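Local coordinates for uncharacterized conserved protein (PDB 3C2Q) that catalyses the conversion of ornithine to proline with release of ammonia, using NAD(+) as cofactor, at residues B[143-148]-B[279-284]; B[167-172]-B[241-246]; B[300-305]-B[325-330]. All coordinates share one frame; numbering follows the deposited sequence.

Interaction 1: B[143-148]-B[279-284]; sequences GPAIIH and MLSTLL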
ATOM      1  N   GLY B 143     -17.551   4.974  -2.160  1.00 16.92           N
ATOM      2  CA  GLY B 143     -16.947   6.115  -1.463  1.00 16.96           C
ATOM      3  C   GLY B 143     -16.679   7.258  -2.428  1.00 17.14           C
ATOM      4  O   GLY B 143     -16.765   7.078  -3.649  1.00 17.72           O
ATOM      5  N   PRO B 144     -16.328   8.430  -1.897  1.00 17.33           N
ATOM      6  CA  PRO B 144     -16.186   9.609  -2.741  1.00 17.44           C
ATOM      7  C   PRO B 144     -15.062   9.535  -3.777  1.00 17.94           C
ATOM      8  O   PRO B 144     -15.072  10.330  -4.715  1.00 17.07           O
ATOM      9  CB  PRO B 144     -15.900  10.730  -1.730  1.00 16.46           C
ATOM     10  CG  PRO B 144     -15.296  10.035  -0.538  1.00 17.39           C
ATOM     11  CD  PRO B 144     -16.050   8.734  -0.472  1.00 17.25           C
ATOM     12  N   ALA B 145     -14.115   8.591  -3.637  1.00 17.00           N
ATOM     13  CA  ALA B 145     -13.084   8.444  -4.668  1.00 16.47           C
ATOM     14  C   ALA B 145     -13.631   8.113  -6.038  1.00 16.29           C
ATOM     15  O   ALA B 145     -12.974   8.377  -7.059  1.00 16.26           O
ATOM     16  CB  ALA B 145     -11.997   7.397  -4.258  1.00 16.30           C
ATOM     17  N   ILE B 146     -14.824   7.522  -6.081  1.00 16.13           N
ATOM     18  CA  ILE B 146     -15.513   7.285  -7.343  1.00 16.06           C
ATOM     19  C   ILE B 146     -15.576   8.607  -8.084  1.00 16.48           C
ATOM     20  O   ILE B 146     -15.322   8.655  -9.288  1.00 16.05           O
ATOM     21  CB  ILE B 146     -16.963   6.761  -7.129  1.00 15.78           C
ATOM     22  CG1 ILE B 146     -16.940   5.321  -6.579  1.00 17.69           C
ATOM     23  CG2 ILE B 146     -17.766   6.784  -8.470  1.00 17.30           C
ATOM     24  CD1 ILE B 146     -18.316   4.937  -5.968  1.00 17.20           C
ATOM     25  N   ILE B 147     -15.920   9.676  -7.357  1.00 16.27           N
ATOM     26  CA  ILE B 147     -16.091  10.997  -7.975  1.00 16.78           C
ATOM     27  C   ILE B 147     -14.741  11.647  -8.256  1.00 16.83           C
ATOM     28  O   ILE B 147     -14.481  12.142  -9.377  1.00 16.32           O
ATOM     29  CB  ILE B 147     -16.977  11.980  -7.109  1.00 16.40           C
ATOM     30  CG1 ILE B 147     -18.244  11.287  -6.599  1.00 18.50           C
ATOM     31  CG2 ILE B 147     -17.343  13.235  -7.940  1.00 18.86           C
ATOM     32  CD1 ILE B 147     -19.110  10.580  -7.721  1.00 19.45           C
ATOM     33  N   HIS B 148     -13.858  11.618  -7.254  1.00 17.21           N
ATOM     34  CA  HIS B 148     -12.543  12.239  -7.417  1.00 16.67           C
ATOM     35  C   HIS B 148     -11.767  11.691  -8.583  1.00 16.81           C
ATOM     36  O   HIS B 148     -11.017  12.435  -9.205  1.00 16.43           O
ATOM     37  CB  HIS B 148     -11.663  12.077  -6.154  1.00 15.82           C
ATOM     38  CG  HIS B 148     -12.325  12.520  -4.893  1.00 17.36           C
ATOM     39  ND1 HIS B 148     -13.260  13.541  -4.847  1.00 17.06           N
ATOM     40  CD2 HIS B 148     -12.206  12.052  -3.627  1.00 16.15           C
ATOM     41  CE1 HIS B 148     -13.681  13.688  -3.604  1.00 18.82           C
ATOM     42  NE2 HIS B 148     -13.044  12.808  -2.838  1.00 19.19           N
HETATM   43  N   MSE B 279     -18.563  -3.226  -4.263  1.00 18.49           N
HETATM   44  CA  MSE B 279     -18.072  -2.233  -3.312  1.00 20.46           C
HETATM   45  C   MSE B 279     -16.970  -1.465  -4.008  1.00 18.80           C
HETATM   46  O   MSE B 279     -16.047  -2.098  -4.534  1.00 16.65           O
HETATM   47  CB  MSE B 279     -17.485  -2.925  -2.082  1.00 20.07           C
HETATM   48  CG  MSE B 279     -18.518  -3.742  -1.322  1.00 23.27           C
HETATM   49 SE   MSE B 279     -17.576  -5.163  -0.335  1.00 31.64          SE
HETATM   50  CE  MSE B 279     -19.216  -5.778   0.614  1.00 26.19           C
ATOM     51  N   LEU B 280     -17.071  -0.124  -4.036  1.00 17.46           N
ATOM     52  CA  LEU B 280     -16.166   0.704  -4.853  1.00 17.61           C
ATOM     53  C   LEU B 280     -15.433   1.736  -3.988  1.00 17.51           C
ATOM     54  O   LEU B 280     -16.029   2.727  -3.558  1.00 16.43           O
ATOM     55  CB  LEU B 280     -16.944   1.448  -5.955  1.00 18.39           C
ATOM     56  CG  LEU B 280     -17.778   0.619  -6.950  1.00 19.10           C
ATOM     57  CD1 LEU B 280     -18.755   1.464  -7.785  1.00 21.09           C
ATOM     58  CD2 LEU B 280     -16.776  -0.111  -7.844  1.00 17.75           C
ATOM     59  N   SER B 281     -14.149   1.486  -3.720  1.00 17.12           N
ATOM     60  CA  SER B 281     -13.299   2.474  -3.046  1.00 18.31           C
ATOM     61  C   SER B 281     -13.850   3.023  -1.716  1.00 19.03           C
ATOM     62  O   SER B 281     -13.983   4.250  -1.529  1.00 19.21           O
ATOM     63  CB  SER B 281     -13.030   3.648  -4.011  1.00 19.09           C
ATOM     64  OG  SER B 281     -11.872   4.317  -3.585  1.00 25.44           O
ATOM     65  N   THR B 282     -14.144   2.128  -0.774  1.00 17.63           N
ATOM     66  CA  THR B 282     -14.588   2.564   0.525  1.00 18.34           C
ATOM     67  C   THR B 282     -14.324   1.458   1.528  1.00 18.09           C
ATOM     68  O   THR B 282     -14.934   0.409   1.468  1.00 19.37           O
ATOM     69  CB  THR B 282     -16.091   3.012   0.577  1.00 18.36           C
ATOM     70  OG1 THR B 282     -16.452   3.211   1.949  1.00 21.35           O
ATOM     71  CG2 THR B 282     -17.041   2.008  -0.094  1.00 18.01           C
ATOM     72  N   LEU B 283     -13.368   1.683   2.402  1.00 18.14           N
ATOM     73  CA  LEU B 283     -13.069   0.737   3.469  1.00 18.93           C
ATOM     74  C   LEU B 283     -14.246   0.637   4.430  1.00 19.03           C
ATOM     75  O   LEU B 283     -14.706  -0.455   4.721  1.00 18.70           O
ATOM     76  CB  LEU B 283     -11.825   1.191   4.225  1.00 20.17           C
ATOM     77  CG  LEU B 283     -11.428   0.295   5.420  1.00 18.84           C
ATOM     78  CD1 LEU B 283     -11.335  -1.141   5.013  1.00 17.23           C
ATOM     79  CD2 LEU B 283     -10.057   0.816   5.907  1.00 20.92           C
ATOM     80  N   LEU B 284     -14.715   1.793   4.913  1.00 19.39           N
ATOM     81  CA  LEU B 284     -15.773   1.861   5.904  1.00 20.18           C
ATOM     82  C   LEU B 284     -17.026   1.110   5.464  1.00 19.90           C
ATOM     83  O   LEU B 284     -17.538   0.224   6.187  1.00 18.69           O
ATOM     84  CB  LEU B 284     -16.147   3.338   6.200  1.00 21.21           C
ATOM     85  CG  LEU B 284     -17.400   3.547   7.113  1.00 21.86           C
ATOM     86  CD1 LEU B 284     -17.165   2.954   8.461  1.00 22.92           C
ATOM     87  CD2 LEU B 284     -17.830   5.048   7.210  1.00 22.60           C
TER
HETATM   88  O   HOH W   1     -13.549   6.860  -1.339  1.00 16.29           O
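Gly143 N donates to Leu280 O at 3.1 Å, and the carbonyl meets it almost end-on, with a C=O...N angle of 173°. The bond joins neighbouring strands 138-142 and 276-280 of the Rossmann sheet just where each chain leaves it for a helix. Having no side chain, Gly143 lets the next carbonyl come close as well: Ser281 O makes a CA-H...O contact with Gly143 CA at 3.5 Å. The same oxygen receives a bond from a water 2.7 Å away, which in turn accepts from Ala145 N.

Ile146 supplies the apolar half. Its CB sends CG1 to the position anti to the carbonyl carbon (chi1 -70°), and an extended chi2 carries the branch on toward Leu280. CG1 passes Leu280 CB at 3.9 Å; beyond it, CD1 settles 3.7 Å from the same Leu280 CB and also meets Leu280 CD1, the two side chains crossing at about a right angle. A serine here would probably leave a gap beside Leu280 CB and give Leu280 CD1 more freedom to turn.

Nearby, Ala145 CB lies 3.2 Å from Ser281 OG, which is hydrogen-bonded to Asp303. Thr282 puts CB and CG2 against Gly143 while its OG1 caps the following helix at His285 N. The two segments are thus joined by one direct and one water-bridged backbone link, and by the Ile146-Leu280 hydrocarbon contact, beside the start of helix 283-292, where Thr282 and Leu284 probably bind NAD(+), as in relatives.

Interaction 2: B[167-172]-B[241-246]; sequences ILAGNA and YVLAGS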
ATOM      1  N   ILE B 167     -28.089   1.991  -3.734  1.00 20.13           N
ATOM      2  CA  ILE B 167     -26.761   2.591  -3.431  1.00 20.17           C
ATOM      3  C   ILE B 167     -26.619   2.882  -1.952  1.00 20.44           C
ATOM      4  O   ILE B 167     -27.458   3.561  -1.354  1.00 21.19           O
ATOM      5  CB  ILE B 167     -26.490   3.906  -4.230  1.00 19.56           C
ATOM      6  CG1 ILE B 167     -26.435   3.601  -5.740  1.00 20.19           C
ATOM      7  CG2 ILE B 167     -25.153   4.576  -3.747  1.00 20.58           C
ATOM      8  CD1 ILE B 167     -26.041   4.795  -6.610  1.00 20.62           C
ATOM      9  N   LEU B 168     -25.567   2.346  -1.340  1.00 19.75           N
ATOM     10  CA  LEU B 168     -25.248   2.629   0.035  1.00 20.06           C
ATOM     11  C   LEU B 168     -23.961   3.446   0.037  1.00 20.09           C
ATOM     12  O   LEU B 168     -22.993   3.050  -0.607  1.00 18.85           O
ATOM     13  CB  LEU B 168     -25.031   1.318   0.793  1.00 20.69           C
ATOM     14  CG  LEU B 168     -26.136   0.273   0.629  1.00 22.99           C
ATOM     15  CD1 LEU B 168     -25.807  -0.933   1.489  1.00 22.31           C
ATOM     16  CD2 LEU B 168     -27.479   0.871   1.034  1.00 24.03           C
ATOM     17  N   ALA B 169     -23.949   4.573   0.734  1.00 19.38           N
ATOM     18  CA  ALA B 169     -22.787   5.462   0.673  1.00 20.60           C
ATOM     19  C   ALA B 169     -22.895   6.389   1.864  1.00 21.51           C
ATOM     20  O   ALA B 169     -23.682   6.107   2.788  1.00 20.79           O
ATOM     21  CB  ALA B 169     -22.767   6.232  -0.667  1.00 19.99           C
ATOM     22  N   GLY B 170     -22.078   7.442   1.877  1.00 20.93           N
ATOM     23  CA  GLY B 170     -22.119   8.461   2.902  1.00 21.10           C
ATOM     24  C   GLY B 170     -22.390   9.825   2.283  1.00 20.55           C
ATOM     25  O   GLY B 170     -22.623   9.937   1.082  1.00 20.68           O
ATOM     26  N   ASN B 171     -22.281  10.855   3.112  1.00 19.93           N
ATOM     27  CA  ASN B 171     -22.462  12.239   2.723  1.00 19.62           C
ATOM     28  C   ASN B 171     -21.445  12.626   1.664  1.00 20.27           C
ATOM     29  O   ASN B 171     -21.757  13.393   0.753  1.00 19.50           O
ATOM     30  CB  ASN B 171     -22.256  13.160   3.940  1.00 19.50           C
ATOM     31  CG  ASN B 171     -22.705  14.612   3.668  1.00 18.94           C
ATOM     32  OD1 ASN B 171     -23.858  14.850   3.409  1.00 19.80           O
ATOM     33  ND2 ASN B 171     -21.785  15.566   3.755  1.00 20.01           N
ATOM     34  N   ALA B 172     -20.214  12.120   1.805  1.00 18.77           N
ATOM     35  CA  ALA B 172     -19.145  12.556   0.893  1.00 19.28           C
ATOM     36  C   ALA B 172     -19.401  12.119  -0.551  1.00 18.88           C
ATOM     37  O   ALA B 172     -19.254  12.940  -1.472  1.00 20.03           O
ATOM     38  CB  ALA B 172     -17.746  12.120   1.392  1.00 18.53           C
ATOM     39  N   TYR B 241     -31.503   4.783  -1.985  1.00 26.55           N
ATOM     40  CA  TYR B 241     -30.141   4.913  -1.485  1.00 26.58           C
ATOM     41  C   TYR B 241     -30.189   5.079   0.013  1.00 26.94           C
ATOM     42  O   TYR B 241     -31.234   5.470   0.585  1.00 27.35           O
ATOM     43  CB  TYR B 241     -29.387   6.069  -2.157  1.00 26.44           C
ATOM     44  CG  TYR B 241     -30.120   7.398  -2.157  1.00 25.98           C
ATOM     45  CD1 TYR B 241     -30.035   8.254  -1.073  1.00 23.85           C
ATOM     46  CD2 TYR B 241     -30.870   7.806  -3.272  1.00 26.50           C
ATOM     47  CE1 TYR B 241     -30.702   9.474  -1.060  1.00 26.49           C
ATOM     48  CE2 TYR B 241     -31.531   9.029  -3.279  1.00 26.73           C
ATOM     49  CZ  TYR B 241     -31.453   9.849  -2.162  1.00 26.84           C
ATOM     50  OH  TYR B 241     -32.094  11.056  -2.147  1.00 26.97           O
ATOM     51  N   VAL B 242     -29.074   4.769   0.661  1.00 25.11           N
ATOM     52  CA  VAL B 242     -28.965   4.966   2.079  1.00 24.83           C
ATOM     53  C   VAL B 242     -27.672   5.731   2.267  1.00 24.33           C
ATOM     54  O   VAL B 242     -26.616   5.229   1.879  1.00 24.58           O
ATOM     55  CB  VAL B 242     -28.906   3.597   2.832  1.00 25.46           C
ATOM     56  CG1 VAL B 242     -28.735   3.804   4.323  1.00 25.39           C
ATOM     57  CG2 VAL B 242     -30.135   2.728   2.534  1.00 26.04           C
ATOM     58  N   LEU B 243     -27.748   6.941   2.806  1.00 23.06           N
ATOM     59  CA  LEU B 243     -26.563   7.724   3.072  1.00 23.07           C
ATOM     60  C   LEU B 243     -26.342   7.730   4.573  1.00 23.43           C
ATOM     61  O   LEU B 243     -27.144   8.315   5.328  1.00 23.45           O
ATOM     62  CB  LEU B 243     -26.712   9.165   2.539  1.00 22.24           C
ATOM     63  CG  LEU B 243     -26.999   9.344   1.045  1.00 21.53           C
ATOM     64  CD1 LEU B 243     -27.081  10.852   0.743  1.00 20.47           C
ATOM     65  CD2 LEU B 243     -25.942   8.629   0.173  1.00 18.30           C
ATOM     66  N   ALA B 244     -25.272   7.067   5.017  1.00 22.16           N
ATOM     67  CA  ALA B 244     -24.971   6.971   6.440  1.00 21.53           C
ATOM     68  C   ALA B 244     -24.101   8.144   6.846  1.00 21.69           C
ATOM     69  O   ALA B 244     -23.089   8.410   6.203  1.00 22.31           O
ATOM     70  CB  ALA B 244     -24.277   5.645   6.746  1.00 21.97           C
ATOM     71  N   GLY B 245     -24.516   8.860   7.892  1.00 20.82           N
ATOM     72  CA  GLY B 245     -23.726   9.950   8.462  1.00 21.54           C
ATOM     73  C   GLY B 245     -22.467   9.432   9.137  1.00 22.70           C
ATOM     74  O   GLY B 245     -22.406   8.265   9.535  1.00 22.67           O
ATOM     75  N   SER B 246     -21.450  10.283   9.218  1.00 23.04           N
ATOM     76  CA  SER B 246     -20.205   9.906   9.875  1.00 23.16           C
ATOM     77  C   SER B 246     -19.713  11.096  10.666  1.00 23.19           C
ATOM     78  O   SER B 246     -20.100  12.248  10.384  1.00 23.00           O
ATOM     79  CB  SER B 246     -19.179   9.443   8.837  1.00 23.87           C
ATOM     80  OG  SER B 246     -18.029  10.266   8.811  1.00 23.89           O
TER
HETATM   81  O   HOH W   2     -21.299  10.282   5.826  1.00 21.73           O
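Leu168 and Val242 lie side by side on one face of two parallel strands, with Leu168 CD2 3.6 Å from both CB and CG2 of Val242. The leucine's CG stands anti to its carbonyl carbon (chi1 -51°), and with an extended chi2 this leaves CD2 as the branch that meets Val242. This is the tight part of the contact. Val242 N donates to Ile167 O, Ala169 N to Val242 O and Ala244 N to Ala169 O, all at 2.9 to 3.0 Å, the usual alternation of a parallel ladder. CA-H...O contacts fill in between, among them Leu243 CA to Ala169 O. On the other face the side chains are more widely spaced: Ile167 CB is 4.2 Å from Tyr241 CB, and Ala169 CB rests near Leu243 CD2. Helix 260-271 packs on the Leu168-Val242 face, helix 230-237 on Ile167 and Tyr241.

Past Ala169 the fit slackens. The first chain turns into helix 171-183 while the second runs on into a loop, and a water spans the widening fork, accepting from Asn171 N at 2.9 Å and donating to Ala244 O at 2.6 Å. The Asn171 side chain finds its partners on the loop beyond, OD1 accepting from Ile253 N and ND2 donating to Gly251 O.

Strand 241-244 is the border strand of the parallel Rossmann sheet in this chain. Direct backbone bonds and hydrocarbon hold it there; where the strands part, a water held by Asn171 N itself takes over, and Asn171 and Ala172 probably contact NAD(+).

Interaction 3: B[300-305]-B[325-330]; sequences VCVDIQ and TDVGVF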
ATOM      1  N   VAL B 300     -18.092  -8.235  -4.751  1.00 18.75           N
ATOM      2  CA  VAL B 300     -16.902  -7.765  -5.495  1.00 18.65           C
ATOM      3  C   VAL B 300     -16.393  -6.503  -4.801  1.00 18.27           C
ATOM      4  O   VAL B 300     -17.154  -5.555  -4.573  1.00 18.73           O
ATOM      5  CB  VAL B 300     -17.228  -7.445  -6.983  1.00 18.94           C
ATOM      6  CG1 VAL B 300     -15.948  -6.937  -7.737  1.00 18.42           C
ATOM      7  CG2 VAL B 300     -17.766  -8.676  -7.685  1.00 19.75           C
ATOM      8  N   CYS B 301     -15.126  -6.515  -4.411  1.00 16.88           N
ATOM      9  CA  CYS B 301     -14.568  -5.367  -3.705  1.00 16.85           C
ATOM     10  C   CYS B 301     -13.423  -4.783  -4.533  1.00 16.30           C
ATOM     11  O   CYS B 301     -12.395  -5.440  -4.774  1.00 15.52           O
ATOM     12  CB  CYS B 301     -14.062  -5.776  -2.317  1.00 17.30           C
ATOM     13  SG  CYS B 301     -13.370  -4.368  -1.367  1.00 19.87           S
ATOM     14  N   VAL B 302     -13.652  -3.574  -4.998  1.00 15.04           N
ATOM     15  CA  VAL B 302     -12.743  -2.844  -5.890  1.00 15.23           C
ATOM     16  C   VAL B 302     -12.077  -1.718  -5.110  1.00 15.68           C
ATOM     17  O   VAL B 302     -12.767  -0.827  -4.569  1.00 14.43           O
ATOM     18  CB  VAL B 302     -13.505  -2.200  -7.067  1.00 15.29           C
ATOM     19  CG1 VAL B 302     -12.472  -1.657  -8.089  1.00 18.44           C
ATOM     20  CG2 VAL B 302     -14.409  -3.249  -7.804  1.00 15.67           C
ATOM     21  N   ASP B 303     -10.743  -1.743  -5.021  1.00 15.41           N
ATOM     22  CA  ASP B 303     -10.069  -0.605  -4.405  1.00 15.63           C
ATOM     23  C   ASP B 303      -8.658  -0.536  -4.937  1.00 15.45           C
ATOM     24  O   ASP B 303      -8.120  -1.556  -5.370  1.00 15.22           O
ATOM     25  CB  ASP B 303     -10.033  -0.656  -2.856  1.00 16.17           C
ATOM     26  CG  ASP B 303      -9.597   0.746  -2.249  1.00 20.55           C
ATOM     27  OD1 ASP B 303      -9.939   1.828  -2.803  1.00 30.27           O
ATOM     28  OD2 ASP B 303      -8.766   0.804  -1.372  1.00 23.59           O
ATOM     29  N   ILE B 304      -8.044   0.626  -4.847  1.00 14.44           N
ATOM     30  CA  ILE B 304      -6.643   0.730  -5.263  1.00 15.59           C
ATOM     31  C   ILE B 304      -5.665   0.198  -4.201  1.00 16.50           C
ATOM     32  O   ILE B 304      -4.485  -0.061  -4.512  1.00 15.92           O
ATOM     33  CB  ILE B 304      -6.284   2.160  -5.716  1.00 15.43           C
ATOM     34  CG1 ILE B 304      -5.041   2.116  -6.663  1.00 14.76           C
ATOM     35  CG2 ILE B 304      -6.151   3.122  -4.483  1.00 17.07           C
ATOM     36  CD1 ILE B 304      -4.788   3.422  -7.498  1.00 16.48           C
ATOM     37  N   GLN B 305      -6.141   0.069  -2.948  1.00 16.50           N
ATOM     38  CA  GLN B 305      -5.305  -0.384  -1.814  1.00 19.33           C
ATOM     39  C   GLN B 305      -5.582  -1.854  -1.536  1.00 18.06           C
ATOM     40  O   GLN B 305      -6.703  -2.193  -1.147  1.00 17.52           O
ATOM     41  CB  GLN B 305      -5.571   0.479  -0.542  1.00 18.60           C
ATOM     42  CG  GLN B 305      -5.295   1.969  -0.794  1.00 24.79           C
ATOM     43  CD  GLN B 305      -5.439   2.864   0.441  1.00 25.47           C
ATOM     44  OE1 GLN B 305      -6.414   2.775   1.184  1.00 36.11           O
ATOM     45  NE2 GLN B 305      -4.481   3.766   0.623  1.00 33.00           N
ATOM     46  N   THR B 325      -7.412  -2.192  -8.149  1.00 13.41           N
ATOM     47  CA  THR B 325      -7.286  -1.424  -9.382  1.00 14.69           C
ATOM     48  C   THR B 325      -7.732   0.006  -9.133  1.00 14.92           C
ATOM     49  O   THR B 325      -8.191   0.343  -8.043  1.00 15.64           O
ATOM     50  CB  THR B 325      -8.119  -2.061 -10.538  1.00 14.52           C
ATOM     51  OG1 THR B 325      -7.814  -1.411 -11.781  1.00 14.59           O
ATOM     52  CG2 THR B 325      -9.603  -1.908 -10.278  1.00 13.36           C
ATOM     53  N   ASP B 326      -7.614   0.849 -10.157  1.00 15.99           N
ATOM     54  CA  ASP B 326      -8.033   2.244 -10.076  1.00 16.33           C
ATOM     55  C   ASP B 326      -9.538   2.252 -10.335  1.00 16.76           C
ATOM     56  O   ASP B 326      -9.985   1.865 -11.409  1.00 14.94           O
ATOM     57  CB  ASP B 326      -7.259   3.023 -11.136  1.00 17.81           C
ATOM     58  CG  ASP B 326      -7.563   4.509 -11.127  1.00 19.60           C
ATOM     59  OD1 ASP B 326      -8.731   4.914 -10.970  1.00 22.12           O
ATOM     60  OD2 ASP B 326      -6.629   5.285 -11.343  1.00 18.92           O
ATOM     61  N   VAL B 327     -10.329   2.709  -9.357  1.00 16.19           N
ATOM     62  CA  VAL B 327     -11.770   2.632  -9.478  1.00 17.88           C
ATOM     63  C   VAL B 327     -12.314   3.495 -10.633  1.00 18.60           C
ATOM     64  O   VAL B 327     -13.274   3.092 -11.294  1.00 18.17           O
ATOM     65  CB  VAL B 327     -12.505   2.981  -8.125  1.00 17.70           C
ATOM     66  CG1 VAL B 327     -12.429   4.482  -7.800  1.00 19.93           C
ATOM     67  CG2 VAL B 327     -13.970   2.545  -8.177  1.00 20.26           C
ATOM     68  N   GLY B 328     -11.710   4.666 -10.851  1.00 17.81           N
ATOM     69  CA  GLY B 328     -12.182   5.586 -11.878  1.00 19.13           C
ATOM     70  C   GLY B 328     -11.988   5.019 -13.286  1.00 19.08           C
ATOM     71  O   GLY B 328     -12.892   5.094 -14.098  1.00 20.17           O
ATOM     72  N   VAL B 329     -10.834   4.413 -13.552  1.00 17.16           N
ATOM     73  CA  VAL B 329     -10.593   3.753 -14.836  1.00 16.74           C
ATOM     74  C   VAL B 329     -11.432   2.483 -14.962  1.00 17.19           C
ATOM     75  O   VAL B 329     -12.046   2.234 -15.997  1.00 17.49           O
ATOM     76  CB  VAL B 329      -9.095   3.458 -15.058  1.00 17.07           C
ATOM     77  CG1 VAL B 329      -8.860   2.966 -16.515  1.00 14.95           C
ATOM     78  CG2 VAL B 329      -8.263   4.742 -14.783  1.00 15.40           C
ATOM     79  N   PHE B 330     -11.439   1.669 -13.910  1.00 16.04           N
ATOM     80  CA  PHE B 330     -12.291   0.505 -13.848  1.00 16.73           C
ATOM     81  C   PHE B 330     -13.752   0.800 -14.235  1.00 16.27           C
ATOM     82  O   PHE B 330     -14.317   0.084 -15.069  1.00 16.20           O
ATOM     83  CB  PHE B 330     -12.211  -0.111 -12.426  1.00 16.29           C
ATOM     84  CG  PHE B 330     -13.202  -1.229 -12.192  1.00 18.04           C
ATOM     85  CD1 PHE B 330     -12.893  -2.548 -12.538  1.00 19.23           C
ATOM     86  CD2 PHE B 330     -14.435  -0.967 -11.625  1.00 18.59           C
ATOM     87  CE1 PHE B 330     -13.825  -3.591 -12.315  1.00 20.86           C
ATOM     88  CE2 PHE B 330     -15.382  -2.008 -11.413  1.00 17.62           C
ATOM     89  CZ  PHE B 330     -15.066  -3.302 -11.760  1.00 18.01           C
TER
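Asp303 O accepts from Thr325 N at 2.9 Å, the donor sitting 47° out of the carbonyl plane. The bond ties the end of strand 298-303, in the Rossmann sheet, to the approach of the C-terminal helix 327-342. Next to it, Ile304 CA comes within 3.2 Å of Thr325 O. Asp303 itself closes an Asx turn: its OD2 takes Gln305 N from above the carboxylate plane. Asp326 is the N-cap of the helix, its OD1 accepting weak bonds from Gly328 N and Val329 N. Its OD2 instead forms a salt bridge to Lys112 and a hydrogen bond to Thr325, both of a neighbouring subunit, so this corner also joins two chains. Asp303, Asp326 and Val327 probably bind NAD(+), as in relatives.

Alongside the polar bonds, Val302 and Thr325 point the same way, Val302 CG1 touching Thr325 CG2 at 3.6 Å. With chi1 at 172°, Phe330 CG lies opposite the main-chain N and the ring turns back toward the strand, where both valine methyls reach it. Val302 CG1 lies over the ring face, 4.3 Å from the centroid and 17° off the normal, and CG2 sits 3.9 Å from Phe330 CE2.

All three contacts belong to the six-stranded parallel sheet of the Rossmann domain. Interaction 2 lies at its border strand 241-244, interaction 1 near the middle and interaction 3 toward the far side. The centre of interaction 1 is about 11 Å from that of interaction 2 and about 9 Å from that of interaction 3; the centres of interactions 2 and 3 are about 19 Å apart. In the sequence, both segments of interaction 2 fall between the two of interaction 1, and interaction 3 follows. Neighbouring strands 276-280 and 298-303 join interactions 1 and 3, whereas Pro144 packing on Ala172 joins interactions 1 and 2. Each contains predicted NAD(+)-binding residues, consistent with one cofactor site along the strand ends.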